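PDB 1VPR: luciferase from Lingulodinium polyedrum, which catalyses the oxidation of dinoflagellate luciferin by molecular oxygen, emitting blue light, the present chain being the third of its three homologous luciferase domains. Local coordinates for residues A[5-10]-A[227-232]; A[57-62]-A[178-183]; A[129-134]-A[237-242]. All coordinates share one frame; numbering follows the deposited sequence.

Interaction 1: residues A[5-10]-A[227-232]; sequences GFEAGD and RAKRTW
E7 and K229 form the polar half of this contact, a salt bridge in which K229 NZ stands 2.8 Å from E7 OE1 and meets that oxygen nearly along its C-O axis. The two side chains cross at about a right angle. Both are folded rather than extended: the glutamate bends at chi2 (84°), while the lysine bends at chi3 and chi4 and so brings its ammonium group round to the carboxylate. Each end has further partners. E7 OE1 is also bonded to S312 and E7 OE2 to the backbone N of D313, whereas K229 NZ reaches D219 and the carbonyl O of D313.

The apolar half is slighter. A228 turns its methyl toward the N-terminal loop and touches the F6 ring at its edge, near the ring plane, with F6 CE2 4.1 Å from A228 CB. Alanine suits this buried spot, its one methyl meeting both ring edge and V222; the phenyl ring also lies on L17.

Since K229 faces two carboxylates, D219 and E7, its positive charge is probably stabilised. The shared network thus ties the N-terminal loop to an outermost strand of the beta sheet and to the 312-313 loop through charge more than through apolar burial.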
loop_
_atom_site.group_PDB
_atom_site.type_symbol
_atom_site.label_atom_id
_atom_site.label_comp_id
_atom_site.label_asym_id
_atom_site.label_seq_id
_atom_site.Cartn_x
_atom_site.Cartn_y
_atom_site.Cartn_z
ATOM N N GLY A 5 -12.924 -12.731 -8.809
ATOM C CA GLY A 5 -11.674 -12.040 -9.060
ATOM C C GLY A 5 -10.695 -12.134 -7.900
ATOM O O GLY A 5 -9.626 -11.508 -7.921
ATOM N N PHE A 6 -11.037 -12.912 -6.878
ATOM C CA PHE A 6 -10.128 -13.033 -5.748
ATOM C C PHE A 6 -9.300 -14.303 -5.856
ATOM O O PHE A 6 -9.423 -15.040 -6.828
ATOM C CB PHE A 6 -10.898 -12.967 -4.420
ATOM C CG PHE A 6 -11.501 -11.606 -4.141
ATOM C CD1 PHE A 6 -12.796 -11.301 -4.562
ATOM C CD2 PHE A 6 -10.751 -10.613 -3.517
ATOM C CE1 PHE A 6 -13.337 -10.026 -4.371
ATOM C CE2 PHE A 6 -11.279 -9.336 -3.320
ATOM C CZ PHE A 6 -12.576 -9.039 -3.749
ATOM N N GLU A 7 -8.440 -14.538 -4.870
ATOM C CA GLU A 7 -7.578 -15.719 -4.864
ATOM C C GLU A 7 -8.414 -17.001 -4.861
ATOM O O GLU A 7 -9.456 -17.084 -4.191
ATOM C CB GLU A 7 -6.680 -15.700 -3.628
ATOM C CG GLU A 7 -5.575 -16.749 -3.618
ATOM C CD GLU A 7 -4.340 -16.311 -4.389
ATOM O OE1 GLU A 7 -3.933 -15.145 -4.220
ATOM O OE2 GLU A 7 -3.774 -17.129 -5.143
ATOM N N ALA A 8 -7.958 -17.997 -5.617
ATOM C CA ALA A 8 -8.663 -19.269 -5.683
ATOM C C ALA A 8 -8.503 -19.949 -4.330
ATOM O O ALA A 8 -7.405 -19.985 -3.769
ATOM C CB ALA A 8 -8.073 -20.146 -6.789
ATOM N N GLY A 9 -9.596 -20.478 -3.798
ATOM C CA GLY A 9 -9.513 -21.143 -2.514
ATOM C C GLY A 9 -10.812 -20.988 -1.766
ATOM O O GLY A 9 -11.550 -20.023 -1.987
ATOM N N ASP A 10 -11.094 -21.939 -0.880
ATOM C CA ASP A 10 -12.318 -21.912 -0.093
ATOM C C ASP A 10 -12.043 -21.987 1.398
ATOM O O ASP A 10 -12.974 -22.145 2.186
ATOM C CB ASP A 10 -13.223 -23.080 -0.499
ATOM C CG ASP A 10 -12.430 -24.283 -0.967
ATOM O OD1 ASP A 10 -11.389 -24.588 -0.345
ATOM O OD2 ASP A 10 -12.846 -24.926 -1.958
ATOM N N ARG A 227 -7.853 -2.499 -4.138
ATOM C CA ARG A 227 -7.426 -3.693 -4.871
ATOM C C ARG A 227 -6.658 -4.637 -3.931
ATOM O O ARG A 227 -5.693 -4.238 -3.286
ATOM C CB ARG A 227 -6.588 -3.285 -6.111
ATOM C CG ARG A 227 -5.936 -4.449 -6.862
ATOM C CD ARG A 227 -5.562 -4.127 -8.306
ATOM N NE ARG A 227 -5.277 -2.720 -8.560
ATOM C CZ ARG A 227 -5.508 -2.126 -9.733
ATOM N NH1 ARG A 227 -6.027 -2.835 -10.739
ATOM N NH2 ARG A 227 -5.238 -0.831 -9.914
ATOM N N ALA A 228 -7.105 -5.885 -3.847
ATOM C CA ALA A 228 -6.480 -6.853 -2.960
ATOM C C ALA A 228 -5.077 -7.244 -3.408
ATOM O O ALA A 228 -4.175 -7.418 -2.584
ATOM C CB ALA A 228 -7.375 -8.128 -2.869
ATOM N N LYS A 229 -4.903 -7.375 -4.717
ATOM C CA LYS A 229 -3.632 -7.808 -5.295
ATOM C C LYS A 229 -3.151 -6.917 -6.427
ATOM O O LYS A 229 -3.947 -6.567 -7.318
ATOM C CB LYS A 229 -3.799 -9.216 -5.874
ATOM C CG LYS A 229 -4.338 -10.234 -4.887
ATOM C CD LYS A 229 -4.661 -11.589 -5.533
ATOM C CE LYS A 229 -3.429 -12.226 -6.122
ATOM N NZ LYS A 229 -2.608 -12.843 -5.055
ATOM N N ARG A 230 -1.862 -6.579 -6.425
ATOM C CA ARG A 230 -1.297 -5.765 -7.506
ATOM C C ARG A 230 0.067 -6.337 -7.881
ATOM O O ARG A 230 0.761 -6.940 -7.059
ATOM C CB ARG A 230 -1.132 -4.278 -7.108
ATOM C CG ARG A 230 0.088 -3.948 -6.228
ATOM C CD ARG A 230 -0.183 -4.184 -4.759
ATOM N NE ARG A 230 -1.288 -3.334 -4.299
ATOM C CZ ARG A 230 -2.391 -3.799 -3.706
ATOM N NH1 ARG A 230 -2.536 -5.098 -3.506
ATOM N NH2 ARG A 230 -3.348 -2.968 -3.303
ATOM N N THR A 231 0.420 -6.187 -9.146
ATOM C CA THR A 231 1.717 -6.648 -9.641
ATOM C C THR A 231 2.384 -5.430 -10.276
ATOM O O THR A 231 1.740 -4.669 -11.007
ATOM C CB THR A 231 1.566 -7.739 -10.731
ATOM O OG1 THR A 231 1.004 -8.926 -10.153
ATOM C CG2 THR A 231 2.914 -8.101 -11.319
ATOM N N TRP A 232 3.670 -5.244 -10.009
ATOM C CA TRP A 232 4.375 -4.113 -10.589
ATOM C C TRP A 232 5.820 -4.476 -10.898
ATOM O O TRP A 232 6.294 -5.550 -10.532
ATOM C CB TRP A 232 4.310 -2.886 -9.644
ATOM C CG TRP A 232 4.510 -3.166 -8.186
ATOM C CD1 TRP A 232 3.542 -3.159 -7.206
ATOM C CD2 TRP A 232 5.734 -3.543 -7.528
ATOM N NE1 TRP A 232 4.082 -3.516 -5.996
ATOM C CE2 TRP A 232 5.423 -3.762 -6.160
ATOM C CE3 TRP A 232 7.057 -3.722 -7.959
ATOM C CZ2 TRP A 232 6.386 -4.154 -5.221
ATOM C CZ3 TRP A 232 8.021 -4.116 -7.019
ATOM C CH2 TRP A 232 7.677 -4.328 -5.671
#

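Interaction 2: residues A[57-62]-A[178-183]; sequences GFHYLL and EAIKSG
I180 reaches from the last turn of helix 172-181 into helix 57-65 and meets F58, H59 and L62 there. Its CG1 lies anti to the carbonyl carbon (chi1 -69°) and the chain then runs on extended (chi2 -171°), which carries CD1 out to the imidazole of H59. That methyl sits over the centre of one ring face, 3.6 Å from the centroid and 12° off the ring normal, a well-centred CH-pi contact. The second branch follows: I180 CG2 approaches the ring's outer atoms, 3.6 Å from H59 NE2. A beta-branched isoleucine suits the place because CD1 can cover the ring while CG2 packs obliquely off the rim beside CE1 and NE2.

Helix-to-helix packing of this kind joins a helix of the N-terminal helical-bundle region to one of the catalytic domain. F58 adds its CB, 4.3 Å from I180 CG1, and its side chain also touches I176 and, on helix 187-197, A190 and I193. L62 and I180 meet tip to tip, their CD1 methyls only 3.3 Å apart, tighter than usual van der Waals contact; L62 also touches A173 and I176.

H59 suits a partly exposed border position, since its face accepts a methyl while ND1 hydrogen-bonds to S56 OG just before the helix. With an alanine in place of H59, I180 CD1 is likely to lose the flat surface it packs on and S56 OG its imidazole partner.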
loop_
_atom_site.group_PDB
_atom_site.type_symbol
_atom_site.label_atom_id
_atom_site.label_comp_id
_atom_site.label_asym_id
_atom_site.label_seq_id
_atom_site.Cartn_x
_atom_site.Cartn_y
_atom_site.Cartn_z
ATOM N N GLY A 57 -18.308 3.634 10.325
ATOM C CA GLY A 57 -17.514 3.156 9.212
ATOM C C GLY A 57 -16.197 2.608 9.737
ATOM O O GLY A 57 -15.633 1.668 9.170
ATOM N N PHE A 58 -15.694 3.206 10.815
ATOM C CA PHE A 58 -14.445 2.753 11.410
ATOM C C PHE A 58 -14.594 1.325 11.906
ATOM O O PHE A 58 -13.656 0.540 11.804
ATOM C CB PHE A 58 -14.026 3.662 12.569
ATOM C CG PHE A 58 -13.489 5.002 12.128
ATOM C CD1 PHE A 58 -14.175 6.173 12.425
ATOM C CD2 PHE A 58 -12.291 5.090 11.434
ATOM C CE1 PHE A 58 -13.676 7.412 12.039
ATOM C CE2 PHE A 58 -11.774 6.324 11.036
ATOM C CZ PHE A 58 -12.464 7.489 11.338
ATOM N N HIS A 59 -15.766 0.986 12.449
ATOM C CA HIS A 59 -16.000 -0.370 12.929
ATOM C C HIS A 59 -15.969 -1.361 11.773
ATOM O O HIS A 59 -15.576 -2.521 11.947
ATOM C CB HIS A 59 -17.341 -0.475 13.649
ATOM C CG HIS A 59 -17.348 0.187 14.987
ATOM N ND1 HIS A 59 -17.319 1.557 15.137
ATOM C CD2 HIS A 59 -17.297 -0.332 16.235
ATOM C CE1 HIS A 59 -17.241 1.850 16.423
ATOM N NE2 HIS A 59 -17.226 0.721 17.110
ATOM N N TYR A 60 -16.395 -0.913 10.595
ATOM C CA TYR A 60 -16.389 -1.780 9.423
ATOM C C TYR A 60 -14.926 -2.013 9.020
ATOM O O TYR A 60 -14.510 -3.138 8.728
ATOM C CB TYR A 60 -17.135 -1.117 8.270
ATOM C CG TYR A 60 -17.048 -1.885 6.966
ATOM C CD1 TYR A 60 -17.700 -3.112 6.800
ATOM C CD2 TYR A 60 -16.328 -1.363 5.882
ATOM C CE1 TYR A 60 -17.638 -3.796 5.577
ATOM C CE2 TYR A 60 -16.266 -2.031 4.660
ATOM C CZ TYR A 60 -16.916 -3.241 4.513
ATOM O OH TYR A 60 -16.839 -3.897 3.304
ATOM N N LEU A 61 -14.153 -0.934 8.997
ATOM C CA LEU A 61 -12.742 -1.026 8.645
ATOM C C LEU A 61 -12.007 -1.953 9.620
ATOM O O LEU A 61 -11.156 -2.745 9.212
ATOM C CB LEU A 61 -12.097 0.367 8.654
ATOM C CG LEU A 61 -12.592 1.355 7.601
ATOM C CD1 LEU A 61 -11.718 2.600 7.661
ATOM C CD2 LEU A 61 -12.545 0.714 6.209
ATOM N N LEU A 62 -12.331 -1.867 10.905
ATOM C CA LEU A 62 -11.673 -2.733 11.872
ATOM C C LEU A 62 -11.901 -4.183 11.525
ATOM O O LEU A 62 -10.973 -4.994 11.591
ATOM C CB LEU A 62 -12.170 -2.480 13.292
ATOM C CG LEU A 62 -11.430 -1.412 14.089
ATOM C CD1 LEU A 62 -11.936 -1.451 15.530
ATOM C CD2 LEU A 62 -9.918 -1.687 14.068
ATOM N N GLU A 178 -8.096 3.602 18.645
ATOM C CA GLU A 178 -7.918 4.814 19.435
ATOM C C GLU A 178 -9.060 5.784 19.151
ATOM O O GLU A 178 -9.637 6.361 20.069
ATOM C CB GLU A 178 -6.587 5.473 19.094
ATOM C CG GLU A 178 -5.448 4.939 19.903
ATOM C CD GLU A 178 -5.555 5.347 21.361
ATOM O OE1 GLU A 178 -4.774 4.828 22.179
ATOM O OE2 GLU A 178 -6.414 6.198 21.684
ATOM N N ALA A 179 -9.381 5.952 17.870
ATOM C CA ALA A 179 -10.465 6.827 17.441
ATOM C C ALA A 179 -11.806 6.327 17.980
ATOM O O ALA A 179 -12.621 7.121 18.442
ATOM C CB ALA A 179 -10.512 6.896 15.921
ATOM N N ILE A 180 -12.040 5.019 17.903
ATOM C CA ILE A 180 -13.287 4.443 18.406
ATOM C C ILE A 180 -13.471 4.679 19.908
ATOM O O ILE A 180 -14.586 4.931 20.368
ATOM C CB ILE A 180 -13.355 2.926 18.172
ATOM C CG1 ILE A 180 -13.485 2.629 16.682
ATOM C CG2 ILE A 180 -14.541 2.342 18.925
ATOM C CD1 ILE A 180 -13.771 1.168 16.378
ATOM N N LYS A 181 -12.380 4.578 20.668
ATOM C CA LYS A 181 -12.433 4.773 22.118
ATOM C C LYS A 181 -12.751 6.231 22.431
ATOM O O LYS A 181 -13.157 6.563 23.548
ATOM C CB LYS A 181 -11.097 4.372 22.758
ATOM N N SER A 182 -12.561 7.092 21.430
ATOM C CA SER A 182 -12.823 8.522 21.567
ATOM C C SER A 182 -14.321 8.792 21.524
ATOM O O SER A 182 -14.748 9.935 21.360
ATOM C CB SER A 182 -12.112 9.304 20.451
ATOM N N GLY A 183 -15.111 7.730 21.669
ATOM C CA GLY A 183 -16.559 7.856 21.662
ATOM C C GLY A 183 -17.150 8.653 20.512
ATOM O O GLY A 183 -17.129 8.218 19.356
#

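Interaction 3: residues A[129-134]-A[237-242]; sequences FDYGDK and YFYEPL
Y131 and Y239 bring the two backbones to a CA separation of 7.7 Å, the loop turning here through a type I beta turn from D130 to D133 while residues 237-241 run as an extended strand.

The contact is carried by the two tyrosines. Y131 points its CB at the strand, and this methylene lies over one face of the Y239 ring, 3.8 Å from the centroid and 29° off its normal. The nearest ring atom is Y239 CZ, 3.3 Å from Y131 CB. With CG anti to its own carbonyl carbon (chi1 -72°), the rest of Y131 leads away from the strand. The two ring planes lie at 18°, but the rings are slid so far along that the centroids are 5.6 Å apart and overlap is slight. The opposite face of Y239 is covered by P241 CD, 3.6 Å above the plane, which sandwiches the phenol between a methylene of the loop and one of its own strand.

A tyrosine suits this buried site because its flat faces pack against carbon while its hydroxyl finds a polar mate: Y239 OH is hydrogen-bonded to N247 OD1 on the neighbouring strand. Y131, in turn, has F129 CD1 over the centre of one ring face, and its carbonyl O accepts from R320. Within the turn, D130 OD2 receives a weak bond from G132 N.

Such packing of a loop onto the outermost strand 237-241 of an antiparallel sheet is consistent with a loop wrapping the outside of the calycin-type beta barrel of the luciferase catalytic domain.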
loop_
_atom_site.group_PDB
_atom_site.type_symbol
_atom_site.label_atom_id
_atom_site.label_comp_id
_atom_site.label_asym_id
_atom_site.label_seq_id
_atom_site.Cartn_x
_atom_site.Cartn_y
_atom_site.Cartn_z
ATOM N N PHE A 129 -11.271 12.500 -12.868
ATOM C CA PHE A 129 -10.644 11.772 -13.965
ATOM C C PHE A 129 -10.943 10.272 -13.845
ATOM O O PHE A 129 -11.145 9.771 -12.741
ATOM C CB PHE A 129 -9.135 12.018 -13.912
ATOM C CG PHE A 129 -8.342 11.258 -14.941
ATOM C CD1 PHE A 129 -7.445 10.258 -14.547
ATOM C CD2 PHE A 129 -8.432 11.581 -16.297
ATOM C CE1 PHE A 129 -6.646 9.598 -15.498
ATOM C CE2 PHE A 129 -7.639 10.932 -17.250
ATOM C CZ PHE A 129 -6.745 9.936 -16.842
ATOM N N ASP A 130 -11.008 9.568 -14.977
ATOM C CA ASP A 130 -11.254 8.113 -14.977
ATOM C C ASP A 130 -9.895 7.431 -14.847
ATOM O O ASP A 130 -9.245 7.125 -15.863
ATOM C CB ASP A 130 -11.908 7.657 -16.284
ATOM C CG ASP A 130 -12.229 6.162 -16.296
ATOM O OD1 ASP A 130 -12.881 5.718 -17.263
ATOM O OD2 ASP A 130 -11.830 5.425 -15.355
ATOM N N TYR A 131 -9.465 7.202 -13.607
ATOM C CA TYR A 131 -8.165 6.575 -13.371
ATOM C C TYR A 131 -8.069 5.156 -13.903
ATOM O O TYR A 131 -6.964 4.668 -14.123
ATOM C CB TYR A 131 -7.799 6.585 -11.880
ATOM C CG TYR A 131 -7.430 7.967 -11.384
ATOM C CD1 TYR A 131 -8.389 8.787 -10.786
ATOM C CD2 TYR A 131 -6.143 8.484 -11.598
ATOM C CE1 TYR A 131 -8.081 10.100 -10.411
ATOM C CE2 TYR A 131 -5.814 9.794 -11.235
ATOM C CZ TYR A 131 -6.790 10.595 -10.645
ATOM O OH TYR A 131 -6.501 11.904 -10.331
ATOM N N GLY A 132 -9.221 4.503 -14.104
ATOM C CA GLY A 132 -9.236 3.143 -14.627
ATOM C C GLY A 132 -9.067 3.010 -16.144
ATOM O O GLY A 132 -8.969 1.901 -16.668
ATOM N N ASP A 133 -9.018 4.122 -16.861
ATOM C CA ASP A 133 -8.888 4.083 -18.320
ATOM C C ASP A 133 -7.418 4.206 -18.713
ATOM O O ASP A 133 -6.844 5.310 -18.692
ATOM C CB ASP A 133 -9.706 5.235 -18.940
ATOM C CG ASP A 133 -9.822 5.139 -20.467
ATOM O OD1 ASP A 133 -8.986 4.464 -21.136
ATOM O OD2 ASP A 133 -10.767 5.774 -21.001
ATOM N N LYS A 134 -6.814 3.076 -19.088
ATOM C CA LYS A 134 -5.398 3.044 -19.436
ATOM C C LYS A 134 -5.047 3.838 -20.679
ATOM O O LYS A 134 -3.876 4.172 -20.875
ATOM C CB LYS A 134 -4.929 1.584 -19.593
ATOM C CG LYS A 134 -5.048 0.755 -18.295
ATOM C CD LYS A 134 -4.881 -0.760 -18.560
ATOM C CE LYS A 134 -3.514 -1.069 -19.158
ATOM N NZ LYS A 134 -2.430 -0.873 -18.164
ATOM N N TYR A 237 5.105 2.604 -13.210
ATOM C CA TYR A 237 3.941 3.087 -12.475
ATOM C C TYR A 237 2.820 2.073 -12.299
ATOM O O TYR A 237 2.668 1.124 -13.068
ATOM C CB TYR A 237 3.328 4.308 -13.192
ATOM C CG TYR A 237 3.788 5.655 -12.679
ATOM C CD1 TYR A 237 4.830 6.341 -13.293
ATOM C CD2 TYR A 237 3.168 6.243 -11.590
ATOM C CE1 TYR A 237 5.235 7.585 -12.830
ATOM C CE2 TYR A 237 3.563 7.474 -11.117
ATOM C CZ TYR A 237 4.598 8.136 -11.746
ATOM O OH TYR A 237 4.982 9.350 -11.269
ATOM N N PHE A 238 2.043 2.275 -11.250
ATOM C CA PHE A 238 0.868 1.466 -11.042
ATOM C C PHE A 238 -0.109 2.357 -10.316
ATOM O O PHE A 238 0.253 3.379 -9.729
ATOM C CB PHE A 238 1.158 0.120 -10.327
ATOM C CG PHE A 238 1.737 0.241 -8.944
ATOM C CD1 PHE A 238 0.936 0.034 -7.829
ATOM C CD2 PHE A 238 3.094 0.487 -8.765
ATOM C CE1 PHE A 238 1.486 0.065 -6.535
ATOM C CE2 PHE A 238 3.649 0.518 -7.497
ATOM C CZ PHE A 238 2.839 0.302 -6.371
ATOM N N TYR A 239 -1.363 1.978 -10.384
ATOM C CA TYR A 239 -2.432 2.762 -9.815
ATOM C C TYR A 239 -3.003 2.086 -8.564
ATOM O O TYR A 239 -3.313 0.893 -8.588
ATOM C CB TYR A 239 -3.510 2.903 -10.891
ATOM C CG TYR A 239 -4.852 3.399 -10.394
ATOM C CD1 TYR A 239 -4.935 4.541 -9.601
ATOM C CD2 TYR A 239 -6.038 2.727 -10.725
ATOM C CE1 TYR A 239 -6.163 5.024 -9.146
ATOM C CE2 TYR A 239 -7.276 3.193 -10.270
ATOM C CZ TYR A 239 -7.323 4.352 -9.481
ATOM O OH TYR A 239 -8.526 4.876 -9.059
ATOM N N GLU A 240 -3.113 2.847 -7.481
ATOM C CA GLU A 240 -3.680 2.327 -6.249
ATOM C C GLU A 240 -4.985 3.021 -5.858
ATOM O O GLU A 240 -4.962 4.131 -5.330
ATOM C CB GLU A 240 -2.693 2.476 -5.085
ATOM C CG GLU A 240 -1.496 1.539 -5.141
ATOM C CD GLU A 240 -1.806 0.162 -4.557
ATOM O OE1 GLU A 240 -2.982 -0.288 -4.624
ATOM O OE2 GLU A 240 -0.856 -0.474 -4.050
ATOM N N PRO A 241 -6.142 2.416 -6.172
ATOM C CA PRO A 241 -7.387 3.077 -5.755
ATOM C C PRO A 241 -7.515 2.780 -4.258
ATOM O O PRO A 241 -7.204 1.666 -3.818
ATOM C CB PRO A 241 -8.465 2.362 -6.570
ATOM C CG PRO A 241 -7.826 1.035 -6.936
ATOM C CD PRO A 241 -6.402 1.424 -7.229
ATOM N N LEU A 242 -7.971 3.756 -3.480
ATOM C CA LEU A 242 -8.085 3.593 -2.034
ATOM C C LEU A 242 -9.526 3.499 -1.556
ATOM O O LEU A 242 -10.445 4.098 -2.155
ATOM C CB LEU A 242 -7.414 4.771 -1.334
ATOM C CG LEU A 242 -6.010 5.132 -1.822
ATOM C CD1 LEU A 242 -5.538 6.376 -1.082
ATOM C CD2 LEU A 242 -5.059 3.962 -1.620
#

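In the fold
Interactions 1 and 3 hold the two outermost strands of the same ten-stranded antiparallel sheet, and their centres are about 17 Å apart. They also touch: R230 and E240 form a salt bridge, and W232 packs on F238. Interaction 2 lies farther out, its centre about 27 Å and 28 Å from the centres of the others, and packs helix on helix, not loop on strand. Chemistry follows place. Interaction 3, buried, relies on a methylene over an aromatic face; interaction 1, partly buried, on charge with a small apolar patch; interaction 2, also partly buried, on aliphatic and CH-pi packing. Interactions 1 and 2 link the N-terminal region to the catalytic domain, whereas interaction 3 lies wholly within the latter.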